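Cytosolic phospholipase A2 delta (Homo sapiens, PDB 5IZ5) hydrolyses glycerophospholipids at the sn-2 position in a calcium-dependent reaction, preferring linoleic acid there and releasing a free fatty acid and a lysophospholipid. Local coordinates at residues D430-A433 / L434-E437; C525-E528 / A529-N533; F535-N538 / L539-W543; R577-S581 / W582-G586; C648-D651 / A652-I656. The protein carries 3 engineered substitutions. All coordinates share one frame; numbering follows the deposited sequence.

All five contacts belong to the catalytic part of the phospholipase, and Trp432 of contact 1 ties three others together. Its NE1 lies 3.2 Å from Ser532 OG of contact 2, its CZ2 3.4 Å from Phe535 CG of contact 3, and its CZ3 3.5 Å from Trp582 CH2 of contact 4. Contacts 3 and 4 share a salt bridge, Asp541 OD2 to Arg577 NH2 at 2.9 Å. Contact 2 joins contact 5 through Asn533 OD1 and Asp651 N, 2.7 Å apart. Asp651, the probable proton acceptor, has its side chain about 3 Å from that of the nucleophile Ser365. Contacts 1 and 5 do not touch; their nearest atoms are about 7 Å apart.

Contact 1: residues D430-A433 / L434-E437; sequences DLWA and LVLE
Val435 N, Leu436 N and Glu437 N bond back to Leu431 O, Trp432 O and Ala433 O, the i to i+4 ladder of an alpha helix, with the Leu436 N to Trp432 O link the shortest at 2.8 Å. Trp432 and Leu436, both buried, carry the side-chain contact one turn apart. Leu436 CB stands 3.9 Å from the centroid of the six-membered ring of Trp432 and only 4° off the ring normal, a CH-pi contact over one face. Beyond CB, Leu436 continues along that face, where CD1 comes to 3.9 Å from Trp432 CZ2. With its CG anti to the backbone N (chi1 170°), Trp432 leans forward along the helix and brings its benzo half under the leucine one turn on. Val435 adds a looser touch, CG1 lying 4.2 Å from Trp432 CZ3, while its other methyl, CG2, meets Leu431 CD1 at 4.2 Å. Phe535 stacks on the face opposite Leu436, and Trp582 meets the benzo rim at about 25° between planes. The chemistry is therefore divided: carbon covers both sides of a buried ring, whereas the ring nitrogen is satisfied by Ser532 OG, and together these constraints should fix the rotation of the indole.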
loop_
_atom_site.group_PDB
_atom_site.type_symbol
_atom_site.label_atom_id
_atom_site.label_comp_id
_atom_site.label_asym_id
_atom_site.label_seq_id
_atom_site.Cartn_x
_atom_site.Cartn_y
_atom_site.Cartn_z
ATOM N N ASP B 430 -5.337 -13.776 5.416
ATOM C CA ASP B 430 -6.371 -13.868 6.431
ATOM C C ASP B 430 -6.106 -15.005 7.394
ATOM O O ASP B 430 -6.284 -14.833 8.603
ATOM C CB ASP B 430 -7.752 -14.006 5.796
ATOM C CG ASP B 430 -8.107 -12.814 4.945
ATOM O OD1 ASP B 430 -8.359 -11.733 5.511
ATOM O OD2 ASP B 430 -8.117 -12.941 3.712
ATOM N N LEU B 431 -5.658 -16.155 6.886
ATOM C CA LEU B 431 -5.366 -17.276 7.781
ATOM C C LEU B 431 -4.121 -16.971 8.599
ATOM O O LEU B 431 -4.064 -17.271 9.786
ATOM C CB LEU B 431 -5.165 -18.579 7.014
ATOM C CG LEU B 431 -4.872 -19.797 7.894
ATOM C CD1 LEU B 431 -5.990 -20.058 8.894
ATOM C CD2 LEU B 431 -4.636 -21.025 7.033
ATOM N N TRP B 432 -3.118 -16.397 7.946
ATOM C CA TRP B 432 -1.875 -16.044 8.616
ATOM C C TRP B 432 -2.136 -15.053 9.751
ATOM O O TRP B 432 -1.540 -15.166 10.823
ATOM C CB TRP B 432 -0.879 -15.497 7.605
ATOM C CG TRP B 432 0.343 -14.882 8.190
ATOM C CD1 TRP B 432 0.822 -13.640 7.925
ATOM C CD2 TRP B 432 1.249 -15.474 9.134
ATOM N NE1 TRP B 432 1.967 -13.415 8.641
ATOM C CE2 TRP B 432 2.254 -14.524 9.392
ATOM C CE3 TRP B 432 1.310 -16.716 9.784
ATOM C CZ2 TRP B 432 3.314 -14.775 10.267
ATOM C CZ3 TRP B 432 2.363 -16.964 10.661
ATOM C CH2 TRP B 432 3.351 -15.996 10.894
ATOM N N ALA B 433 -3.076 -14.135 9.535
ATOM C CA ALA B 433 -3.475 -13.190 10.574
ATOM C C ALA B 433 -3.938 -13.897 11.832
ATOM O O ALA B 433 -3.505 -13.550 12.931
ATOM C CB ALA B 433 -4.565 -12.265 10.065
ATOM N N LEU B 434 -4.788 -14.908 11.671
ATOM C CA LEU B 434 -5.375 -15.598 12.820
ATOM C C LEU B 434 -4.355 -16.486 13.524
ATOM O O LEU B 434 -4.320 -16.569 14.749
ATOM C CB LEU B 434 -6.592 -16.423 12.393
ATOM C CG LEU B 434 -7.732 -15.661 11.706
ATOM C CD1 LEU B 434 -8.800 -16.629 11.224
ATOM C CD2 LEU B 434 -8.335 -14.622 12.633
ATOM N N VAL B 435 -3.527 -17.153 12.733
ATOM C CA VAL B 435 -2.485 -18.014 13.256
ATOM C C VAL B 435 -1.403 -17.214 13.982
ATOM O O VAL B 435 -1.007 -17.564 15.095
ATOM C CB VAL B 435 -1.866 -18.824 12.103
ATOM C CG1 VAL B 435 -0.524 -19.426 12.498
ATOM C CG2 VAL B 435 -2.846 -19.894 11.645
ATOM N N LEU B 436 -0.940 -16.147 13.344
ATOM C CA LEU B 436 0.037 -15.256 13.950
ATOM C C LEU B 436 -0.503 -14.697 15.265
ATOM O O LEU B 436 0.201 -14.692 16.271
ATOM C CB LEU B 436 0.384 -14.113 12.999
ATOM C CG LEU B 436 1.332 -13.043 13.529
ATOM C CD1 LEU B 436 2.677 -13.647 13.914
ATOM C CD2 LEU B 436 1.508 -11.942 12.496
ATOM N N GLU B 437 -1.764 -14.263 15.252
ATOM C CA GLU B 437 -2.412 -13.759 16.458
ATOM C C GLU B 437 -2.380 -14.794 17.574
ATOM O O GLU B 437 -2.076 -14.466 18.719
ATOM C CB GLU B 437 -3.861 -13.356 16.171
ATOM C CG GLU B 437 -4.554 -12.671 17.338
ATOM C CD GLU B 437 -5.976 -12.253 17.017
ATOM O OE1 GLU B 437 -6.760 -13.095 16.532
ATOM O OE2 GLU B 437 -6.313 -11.074 17.243
#

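Contact 2: residues C525-E528 / A529-N533; sequences CFLE and AIWSN
Leu527 and Trp531 meet one turn apart on helix 524-531, the leucine CB lying 3.8 Å from the centroid of the indole's six-membered ring and 17° off its normal. This is a CH-pi contact over the face, and Leu527 CD1 extends it, 3.9 Å from Trp531 CZ2. The indole reaches this place because Trp531 CG sits beside its own backbone N, anti to the carbonyl carbon (chi1 -62°), which folds the ring back over the preceding turn. The carbonyl O of Leu527 lies over the same face of the indole, nearer the five-membered ring, 3.2 Å from Trp531 CD2, and accepts the nearly straight bond from Trp531 N (170°). Glu528 contributes its aliphatic part, with CG 4.1 Å from Trp531 CE3. With an alanine in the place of Trp531, Leu527 CB would lose the face it rests on, and Tyr466 would probably be left without the indole it stacks on.

At the end of the helix Ser532 turns its hydroxyl back, OG lying between the backbone N and the carbonyl carbon. It donates to Glu528 O at 2.7 Å, and Ser532 N reaches that oxygen at 2.9 Å from the opposite face of the carbonyl plane. Glu528 O thus takes two bonds from one residue. Trp369 NE1 also bonds to Ser532 OG, which with the Trp432 indole makes three bonds on the hydroxyl. Its position, about 4 Å between side chains from both Ser365 and Asp651, is consistent with a second-shell place for this helix end around the probable Ser-Asp dyad of the cytosolic phospholipase A2 catalytic domain.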
loop_
_atom_site.group_PDB
_atom_site.type_symbol
_atom_site.label_atom_id
_atom_site.label_comp_id
_atom_site.label_asym_id
_atom_site.label_seq_id
_atom_site.Cartn_x
_atom_site.Cartn_y
_atom_site.Cartn_z
ATOM N N CYS B 525 -3.926 -7.721 14.069
ATOM C CA CYS B 525 -3.320 -8.929 13.504
ATOM C C CYS B 525 -3.469 -9.007 11.981
ATOM O O CYS B 525 -2.625 -9.603 11.319
ATOM C CB CYS B 525 -3.879 -10.201 14.151
ATOM S SG CYS B 525 -5.652 -10.489 13.929
ATOM N N PHE B 526 -4.520 -8.398 11.431
ATOM C CA PHE B 526 -4.726 -8.384 9.982
ATOM C C PHE B 526 -3.746 -7.465 9.282
ATOM O O PHE B 526 -3.354 -7.737 8.153
ATOM C CB PHE B 526 -6.180 -8.041 9.617
ATOM C CG PHE B 526 -7.141 -9.120 9.995
ATOM C CD1 PHE B 526 -7.373 -10.196 9.146
ATOM C CD2 PHE B 526 -7.773 -9.095 11.230
ATOM C CE1 PHE B 526 -8.235 -11.217 9.518
ATOM C CE2 PHE B 526 -8.638 -10.106 11.605
ATOM C CZ PHE B 526 -8.866 -11.169 10.751
ATOM N N LEU B 527 -3.352 -6.379 9.936
ATOM C CA LEU B 527 -2.306 -5.532 9.395
ATOM C C LEU B 527 -0.935 -6.178 9.597
ATOM O O LEU B 527 -0.102 -6.146 8.699
ATOM C CB LEU B 527 -2.341 -4.139 10.020
ATOM C CG LEU B 527 -3.601 -3.313 9.751
ATOM C CD1 LEU B 527 -3.395 -1.901 10.266
ATOM C CD2 LEU B 527 -3.966 -3.274 8.273
ATOM N N GLU B 528 -0.708 -6.764 10.765
ATOM C CA GLU B 528 0.526 -7.503 11.011
ATOM C C GLU B 528 0.741 -8.590 9.960
ATOM O O GLU B 528 1.870 -8.819 9.524
ATOM C CB GLU B 528 0.522 -8.114 12.410
ATOM C CG GLU B 528 0.730 -7.080 13.498
ATOM C CD GLU B 528 0.514 -7.648 14.882
ATOM O OE1 GLU B 528 -0.641 -7.974 15.227
ATOM O OE2 GLU B 528 1.505 -7.777 15.627
ATOM N N ALA B 529 -0.346 -9.235 9.543
ATOM C CA ALA B 529 -0.281 -10.276 8.519
ATOM C C ALA B 529 0.195 -9.739 7.171
ATOM O O ALA B 529 0.981 -10.406 6.513
ATOM C CB ALA B 529 -1.626 -10.955 8.363
ATOM N N ILE B 530 -0.296 -8.557 6.772
ATOM C CA ILE B 530 0.127 -7.854 5.546
ATOM C C ILE B 530 1.592 -7.484 5.650
ATOM O O ILE B 530 2.373 -7.728 4.732
ATOM C CB ILE B 530 -0.611 -6.499 5.342
ATOM C CG1 ILE B 530 -2.137 -6.638 5.373
ATOM C CG2 ILE B 530 -0.133 -5.768 4.081
ATOM C CD1 ILE B 530 -2.732 -7.561 4.353
ATOM N N TRP B 531 1.953 -6.858 6.764
ATOM C CA TRP B 531 3.319 -6.380 6.977
ATOM C C TRP B 531 4.342 -7.514 6.952
ATOM O O TRP B 531 5.474 -7.317 6.518
ATOM C CB TRP B 531 3.416 -5.615 8.303
ATOM C CG TRP B 531 2.550 -4.383 8.343
ATOM C CD1 TRP B 531 2.216 -3.577 7.291
ATOM C CD2 TRP B 531 1.938 -3.809 9.496
ATOM N NE1 TRP B 531 1.429 -2.544 7.713
ATOM C CE2 TRP B 531 1.240 -2.660 9.065
ATOM C CE3 TRP B 531 1.900 -4.159 10.854
ATOM C CZ2 TRP B 531 0.520 -1.854 9.943
ATOM C CZ3 TRP B 531 1.175 -3.361 11.722
ATOM C CH2 TRP B 531 0.500 -2.221 11.264
ATOM N N SER B 532 3.938 -8.682 7.436
ATOM C CA SER B 532 4.808 -9.844 7.502
ATOM C C SER B 532 4.332 -10.983 6.591
ATOM O O SER B 532 4.571 -12.157 6.908
ATOM C CB SER B 532 4.923 -10.326 8.955
ATOM O OG SER B 532 3.681 -10.782 9.466
ATOM N N ASN B 533 3.663 -10.652 5.477
ATOM C CA ASN B 533 3.120 -11.707 4.589
ATOM C C ASN B 533 4.135 -12.491 3.743
ATOM O O ASN B 533 3.754 -13.336 2.935
ATOM C CB ASN B 533 1.908 -11.240 3.746
ATOM C CG ASN B 533 2.256 -10.272 2.625
ATOM O OD1 ASN B 533 3.414 -10.061 2.275
ATOM N ND2 ASN B 533 1.213 -9.673 2.042
#

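Contact 3: residues F535-N538 / L539-W543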
loop_
_atom_site.group_PDB
_atom_site.type_symbol
_atom_site.label_atom_id
_atom_site.label_comp_id
_atom_site.label_asym_id
_atom_site.label_seq_id
_atom_site.Cartn_x
_atom_site.Cartn_y
_atom_site.Cartn_z
ATOM N N PHE B 535 5.485 -14.639 5.191
ATOM C CA PHE B 535 5.085 -15.915 5.778
ATOM C C PHE B 535 3.945 -16.612 5.034
ATOM O O PHE B 535 3.818 -17.830 5.134
ATOM C CB PHE B 535 4.725 -15.769 7.253
ATOM C CG PHE B 535 5.912 -15.590 8.154
ATOM C CD1 PHE B 535 6.461 -16.653 8.872
ATOM C CD2 PHE B 535 6.480 -14.346 8.285
ATOM C CE1 PHE B 535 7.560 -16.454 9.696
ATOM C CE2 PHE B 535 7.577 -14.139 9.097
ATOM C CZ PHE B 535 8.121 -15.195 9.805
ATOM N N SER B 536 3.117 -15.854 4.312
ATOM C CA SER B 536 2.116 -16.427 3.412
ATOM C C SER B 536 2.790 -17.225 2.313
ATOM O O SER B 536 2.322 -18.295 1.941
ATOM C CB SER B 536 1.236 -15.346 2.775
ATOM O OG SER B 536 0.557 -14.605 3.766
ATOM N N LEU B 537 3.890 -16.702 1.786
ATOM C CA LEU B 537 4.625 -17.430 0.772
ATOM C C LEU B 537 5.341 -18.640 1.363
ATOM O O LEU B 537 5.396 -19.686 0.728
ATOM C CB LEU B 537 5.610 -16.502 0.064
ATOM C CG LEU B 537 6.664 -17.094 -0.879
ATOM C CD1 LEU B 537 7.138 -16.022 -1.845
ATOM C CD2 LEU B 537 7.864 -17.670 -0.134
ATOM N N ASN B 538 5.882 -18.514 2.572
ATOM C CA ASN B 538 6.507 -19.666 3.219
ATOM C C ASN B 538 5.499 -20.769 3.536
ATOM O O ASN B 538 5.831 -21.955 3.500
ATOM C CB ASN B 538 7.237 -19.277 4.495
ATOM C CG ASN B 538 8.471 -18.450 4.226
ATOM O OD1 ASN B 538 8.870 -18.259 3.075
ATOM N ND2 ASN B 538 9.078 -17.944 5.287
ATOM N N LEU B 539 4.269 -20.375 3.853
ATOM C CA LEU B 539 3.220 -21.352 4.149
ATOM C C LEU B 539 2.849 -22.076 2.857
ATOM O O LEU B 539 2.636 -23.282 2.852
ATOM C CB LEU B 539 1.987 -20.671 4.754
ATOM C CG LEU B 539 0.922 -21.548 5.426
ATOM C CD1 LEU B 539 1.481 -22.460 6.509
ATOM C CD2 LEU B 539 -0.190 -20.676 6.015
ATOM N N LEU B 540 2.825 -21.336 1.756
ATOM C CA LEU B 540 2.453 -21.901 0.468
ATOM C C LEU B 540 3.475 -22.939 -0.012
ATOM O O LEU B 540 3.092 -24.007 -0.484
ATOM C CB LEU B 540 2.291 -20.773 -0.558
ATOM C CG LEU B 540 1.958 -21.223 -2.009
ATOM C CD1 LEU B 540 0.754 -20.505 -2.614
ATOM C CD2 LEU B 540 3.157 -21.028 -2.925
ATOM N N ASP B 541 4.763 -22.624 0.107
ATOM C CA ASP B 541 5.828 -23.566 -0.265
ATOM C C ASP B 541 5.907 -24.795 0.641
ATOM O O ASP B 541 6.125 -25.914 0.170
ATOM C CB ASP B 541 7.201 -22.885 -0.246
ATOM C CG ASP B 541 7.431 -21.944 -1.422
ATOM O OD1 ASP B 541 6.600 -21.889 -2.359
ATOM O OD2 ASP B 541 8.473 -21.249 -1.398
ATOM N N ALA B 542 5.769 -24.585 1.943
ATOM C CA ALA B 542 5.808 -25.686 2.899
ATOM C C ALA B 542 4.630 -26.649 2.723
ATOM O O ALA B 542 4.757 -27.839 3.002
ATOM C CB ALA B 542 5.831 -25.152 4.319
ATOM N N TRP B 543 3.496 -26.132 2.257
ATOM C CA TRP B 543 2.263 -26.913 2.188
ATOM C C TRP B 543 1.960 -27.545 0.843
ATOM O O TRP B 543 1.490 -28.673 0.802
ATOM C CB TRP B 543 1.056 -26.060 2.592
ATOM C CG TRP B 543 0.864 -25.955 4.077
ATOM C CD1 TRP B 543 1.749 -26.338 5.040
ATOM C CD2 TRP B 543 -0.277 -25.430 4.766
ATOM N NE1 TRP B 543 1.228 -26.098 6.289
ATOM C CE2 TRP B 543 -0.013 -25.536 6.148
ATOM C CE3 TRP B 543 -1.497 -24.883 4.351
ATOM C CZ2 TRP B 543 -0.924 -25.111 7.117
ATOM C CZ3 TRP B 543 -2.402 -24.464 5.318
ATOM C CH2 TRP B 543 -2.107 -24.577 6.683
#
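Leu537 and Asp541 meet one turn apart on helix 534-543, an alpha helix of the catalytic domain whose i to i+4 bonds run without a break through this region. Asp541 N reaches Leu537 O at 3.1 Å with an N-H...O angle of 166°, and Ala542 N repeats the step to Asn538 O, also at 3.1 Å. Asp541 then bends back over the turn it has just bonded to. Its CG lies beside the backbone N (chi1 -74°), which sets CG 3.7 Å from Leu537 O. From there the carboxylate meets the leucine branch, Asp541 OD2 standing 3.8 Å from Leu537 CD2.

What holds the acid is the next shell. Arg577 gives NH2 to Asp541 and NH1 to Asn538 OD1, so one guanidinium spans two residues three apart on the same helix, and Leu537 also touches it. A leucine in place of Asp541 would probably leave that arginine without its charged mate and its guanidinium freer to turn away from Asn538.

Farther out, the two ends of the helix serve different surroundings. The side chain of Phe535 comes within about 4 Å, nearest atoms, of the substrate-binding Gly335, whereas Trp543 packs on Leu589 and Phe593 of helix 588-593. Within the final turn, Leu539 CD1 rests 3.4 Å above the plane of the Trp543 ring, displaced toward its rim.

Contact 4: residues R577-S581 / W582-G586. With SO4 (sulfate ion), chain M.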
loop_
_atom_site.group_PDB
_atom_site.type_symbol
_atom_site.label_atom_id
_atom_site.label_comp_id
_atom_site.label_asym_id
_atom_site.label_seq_id
_atom_site.Cartn_x
_atom_site.Cartn_y
_atom_site.Cartn_z
ATOM N N ARG B 577 14.933 -22.192 5.542
ATOM C CA ARG B 577 13.765 -21.315 5.384
ATOM C C ARG B 577 12.450 -21.982 5.772
ATOM O O ARG B 577 11.743 -21.490 6.644
ATOM C CB ARG B 577 13.677 -20.799 3.943
ATOM C CG ARG B 577 12.599 -19.746 3.711
ATOM C CD ARG B 577 12.677 -19.173 2.305
ATOM N NE ARG B 577 12.423 -20.194 1.285
ATOM C CZ ARG B 577 11.250 -20.432 0.695
ATOM N NH1 ARG B 577 10.164 -19.723 0.993
ATOM N NH2 ARG B 577 11.163 -21.396 -0.214
ATOM N N LEU B 578 12.131 -23.101 5.127
ATOM C CA LEU B 578 10.867 -23.799 5.363
ATOM C C LEU B 578 11.010 -24.925 6.384
ATOM O O LEU B 578 10.608 -26.062 6.126
ATOM C CB LEU B 578 10.322 -24.358 4.049
ATOM C CG LEU B 578 10.185 -23.354 2.906
ATOM C CD1 LEU B 578 9.647 -24.056 1.674
ATOM C CD2 LEU B 578 9.295 -22.183 3.299
ATOM N N GLU B 579 11.573 -24.606 7.546
ATOM C CA GLU B 579 11.704 -25.584 8.619
ATOM C C GLU B 579 11.452 -24.970 9.991
ATOM O O GLU B 579 12.288 -24.262 10.555
ATOM C CB GLU B 579 13.059 -26.301 8.555
ATOM C CG GLU B 579 12.960 -27.684 7.924
ATOM C CD GLU B 579 14.283 -28.192 7.390
ATOM O OE1 GLU B 579 15.285 -28.147 8.133
ATOM O OE2 GLU B 579 14.314 -28.647 6.227
ATOM N N ALA B 580 10.252 -25.238 10.484
ATOM C CA ALA B 580 9.840 -24.921 11.835
ATOM C C ALA B 580 8.613 -25.784 12.087
ATOM O O ALA B 580 7.946 -26.198 11.138
ATOM C CB ALA B 580 9.499 -23.448 11.955
ATOM N N SER B 581 8.306 -26.052 13.349
ATOM C CA SER B 581 7.257 -27.005 13.683
ATOM C C SER B 581 5.888 -26.609 13.140
ATOM O O SER B 581 5.212 -27.425 12.529
ATOM C CB SER B 581 7.138 -27.164 15.193
ATOM O OG SER B 581 8.345 -27.651 15.747
ATOM N N TRP B 582 5.484 -25.364 13.393
ATOM C CA TRP B 582 4.150 -24.881 12.999
ATOM C C TRP B 582 3.882 -24.964 11.494
ATOM O O TRP B 582 2.738 -25.101 11.068
ATOM C CB TRP B 582 3.956 -23.425 13.463
ATOM C CG TRP B 582 4.652 -22.402 12.607
ATOM C CD1 TRP B 582 5.946 -21.986 12.723
ATOM C CD2 TRP B 582 4.093 -21.671 11.506
ATOM N NE1 TRP B 582 6.233 -21.051 11.761
ATOM C CE2 TRP B 582 5.113 -20.836 11.004
ATOM C CE3 TRP B 582 2.834 -21.644 10.895
ATOM C CZ2 TRP B 582 4.911 -19.979 9.920
ATOM C CZ3 TRP B 582 2.635 -20.788 9.814
ATOM C CH2 TRP B 582 3.669 -19.969 9.341
ATOM N N LEU B 583 4.950 -24.895 10.712
ATOM C CA LEU B 583 4.876 -24.739 9.269
ATOM C C LEU B 583 4.785 -26.066 8.479
ATOM O O LEU B 583 4.498 -26.053 7.278
ATOM C CB LEU B 583 6.105 -23.938 8.825
ATOM C CG LEU B 583 6.108 -23.314 7.437
ATOM C CD1 LEU B 583 4.779 -22.640 7.129
ATOM C CD2 LEU B 583 7.261 -22.330 7.301
ATOM N N GLN B 584 5.003 -27.198 9.145
ATOM C CA GLN B 584 5.152 -28.481 8.448
ATOM C C GLN B 584 3.832 -29.066 7.923
ATOM O O GLN B 584 2.779 -28.862 8.524
ATOM C CB GLN B 584 5.848 -29.501 9.361
ATOM C CG GLN B 584 7.295 -29.180 9.720
ATOM C CD GLN B 584 8.233 -29.137 8.519
ATOM O OE1 GLN B 584 8.059 -29.878 7.550
ATOM N NE2 GLN B 584 9.241 -28.270 8.582
ATOM N N PRO B 585 3.895 -29.829 6.811
ATOM C CA PRO B 585 2.690 -30.261 6.081
ATOM C C PRO B 585 1.740 -31.229 6.803
ATOM O O PRO B 585 0.596 -31.374 6.370
ATOM C CB PRO B 585 3.256 -30.951 4.824
ATOM C CG PRO B 585 4.723 -30.687 4.814
ATOM C CD PRO B 585 5.115 -30.419 6.231
ATOM N N GLY B 586 2.186 -31.888 7.868
ATOM C CA GLY B 586 1.338 -32.872 8.551
ATOM C C GLY B 586 0.628 -32.386 9.808
ATOM O O GLY B 586 0.123 -33.192 10.592
HETATM S S SO4 M . 6.525 -26.576 19.060
HETATM O O1 SO4 M . 7.346 -26.684 20.289
HETATM O O2 SO4 M . 6.477 -25.165 18.612
HETATM O O3 SO4 M . 7.113 -27.418 17.998
HETATM O O4 SO4 M . 5.152 -27.050 19.331
#
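Two overlapping beta turns shape the loop between helices 534-543 and 588-593, and Ala580 and Leu583 close the first of them. Leu583 N bonds to Ala580 O at 3.3 Å, from well above the carbonyl plane (57° out of it). The second turn follows one residue on, where Gln584 N makes a weak bond of 3.4 Å to Ser581 O. Outside the turn, Ala580 CB touches the five-membered part of the Trp582 indole, 3.9 Å from CD1. The following residue covers a face of the same ring, Leu583 CB lying 3.9 Å above its plane and over its centre.

From this double turn the indole reaches Trp432 of helix 428-441, and its NE1 is hydrogen-bonded to Ser773 O. Gln584 runs the other way: bent at chi2 (-62°), it returns to the start of the loop, its CG 3.4 Å from Ala580 O and its NE2 3.8 Å from Glu579 CG. Leu578 touches Leu583 loosely, CD2 to CD2 at 4.5 Å. A sulfate, probably from the crystallisation liquor, lies at the outer edge beside Ser581 OG, but the sulfate oxygen there is too near a neighbour for its place to be certain; Ser399, Lys400, Leu401 and Thr776 also bind the ion.

Contact 5: residues C648-D651 / A652-I656; sequences CLVD and AAYFI
Asp651 turns its carboxylate forward over the chain that follows, and OD1 accepts Ala653 N at 2.7 Å. The N-H points well at the oxygen (159°) but comes from above the carboxylate plane, 41° out of it. A bond from this side chain to the N-H two residues on defines an Asx turn, and Asp651 reaches it with CG anti to its backbone nitrogen (chi1 -177°). The main chain closes around it, Tyr654 N bonding to Asp651 O at 3.1 Å, and this carbonyl oxygen also lies in the plane of the tyrosine ring, at its edge, 3.2 Å from CD1.

Val650, on the short strand 649-650 that leads into the turn, crosses Tyr654 at about a right angle. Its CG1 comes to 3.5 Å from Tyr654 CD1, while CG2 lies over a face of that ring. The same CG1 meets Phe655 at the ring edge, 4.2 Å from CE1, so one methyl serves both aromatic residues. Beyond the segments, Tyr654 OH donates to Asn533 O and the ring meets His603 edge-to-face, which fixes the far end of the tyrosine.

The two carboxylate oxygens of Asp651 thus have different tasks. OD1 is engaged by the turn's own backbone, and OD2 is hydrogen-bonded to Ser365 OG, consistent with a catalytic dyad in which the Asx turn orients the probable proton acceptor toward the nucleophile.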
loop_
_atom_site.group_PDB
_atom_site.type_symbol
_atom_site.label_atom_id
_atom_site.label_comp_id
_atom_site.label_asym_id
_atom_site.label_seq_id
_atom_site.Cartn_x
_atom_site.Cartn_y
_atom_site.Cartn_z
ATOM N N CYS B 648 -2.675 -4.720 -4.069
ATOM C CA CYS B 648 -2.059 -5.985 -3.703
ATOM C C CYS B 648 -0.841 -5.682 -2.842
ATOM O O CYS B 648 0.247 -5.412 -3.355
ATOM C CB CYS B 648 -1.674 -6.807 -4.936
ATOM S SG CYS B 648 -1.006 -8.434 -4.507
ATOM N N LEU B 649 -1.031 -5.752 -1.528
ATOM C CA LEU B 649 -0.033 -5.295 -0.577
ATOM C C LEU B 649 0.851 -6.438 -0.095
ATOM O O LEU B 649 0.371 -7.499 0.321
ATOM C CB LEU B 649 -0.702 -4.599 0.612
ATOM C CG LEU B 649 -1.416 -3.288 0.259
ATOM C CD1 LEU B 649 -2.159 -2.753 1.465
ATOM C CD2 LEU B 649 -0.446 -2.237 -0.245
ATOM N N VAL B 650 2.151 -6.191 -0.147
ATOM C CA VAL B 650 3.152 -7.200 0.068
ATOM C C VAL B 650 4.150 -6.748 1.144
ATOM O O VAL B 650 4.358 -5.561 1.347
ATOM C CB VAL B 650 3.779 -7.525 -1.312
ATOM C CG1 VAL B 650 5.287 -7.546 -1.288
ATOM C CG2 VAL B 650 3.205 -8.829 -1.832
ATOM N N ASP B 651 4.699 -7.716 1.870
ATOM C CA ASP B 651 5.804 -7.512 2.821
ATOM C C ASP B 651 7.004 -6.905 2.088
ATOM O O ASP B 651 7.345 -7.374 1.013
ATOM C CB ASP B 651 6.131 -8.892 3.416
ATOM C CG ASP B 651 7.200 -8.861 4.484
ATOM O OD1 ASP B 651 8.063 -7.964 4.456
ATOM O OD2 ASP B 651 7.181 -9.773 5.343
ATOM N N ALA B 652 7.626 -5.858 2.647
ATOM C CA ALA B 652 8.838 -5.252 2.041
ATOM C C ALA B 652 9.968 -6.262 1.820
ATOM O O ALA B 652 10.773 -6.114 0.899
ATOM C CB ALA B 652 9.349 -4.101 2.897
ATOM N N ALA B 653 10.014 -7.289 2.664
ATOM C CA ALA B 653 11.003 -8.357 2.546
ATOM C C ALA B 653 10.971 -9.114 1.202
ATOM O O ALA B 653 11.918 -9.825 0.892
ATOM C CB ALA B 653 10.853 -9.332 3.708
ATOM N N TYR B 654 9.898 -8.982 0.418
ATOM C CA TYR B 654 9.874 -9.533 -0.953
ATOM C C TYR B 654 10.816 -8.804 -1.914
ATOM O O TYR B 654 11.194 -9.351 -2.953
ATOM C CB TYR B 654 8.471 -9.479 -1.564
ATOM C CG TYR B 654 7.514 -10.541 -1.081
ATOM C CD1 TYR B 654 6.803 -10.375 0.091
ATOM C CD2 TYR B 654 7.307 -11.708 -1.810
ATOM C CE1 TYR B 654 5.915 -11.339 0.533
ATOM C CE2 TYR B 654 6.420 -12.681 -1.375
ATOM C CZ TYR B 654 5.721 -12.491 -0.201
ATOM O OH TYR B 654 4.834 -13.445 0.264
ATOM N N PHE B 655 11.147 -7.558 -1.588
ATOM C CA PHE B 655 11.977 -6.721 -2.454
ATOM C C PHE B 655 13.235 -6.203 -1.760
ATOM O O PHE B 655 14.338 -6.553 -2.166
ATOM C CB PHE B 655 11.159 -5.564 -3.021
ATOM C CG PHE B 655 10.113 -6.003 -4.005
ATOM C CD1 PHE B 655 8.925 -6.561 -3.556
ATOM C CD2 PHE B 655 10.318 -5.875 -5.378
ATOM C CE1 PHE B 655 7.951 -6.976 -4.449
ATOM C CE2 PHE B 655 9.345 -6.284 -6.278
ATOM C CZ PHE B 655 8.162 -6.836 -5.813
ATOM N N ILE B 656 13.072 -5.362 -0.736
ATOM C CA ILE B 656 14.217 -4.759 -0.028
ATOM C C ILE B 656 14.000 -4.680 1.474
ATOM O O ILE B 656 13.003 -4.111 1.931
ATOM C CB ILE B 656 14.508 -3.316 -0.490
ATOM C CG1 ILE B 656 14.729 -3.258 -2.004
ATOM C CG2 ILE B 656 15.733 -2.788 0.248
ATOM C CD1 ILE B 656 14.944 -1.862 -2.557
#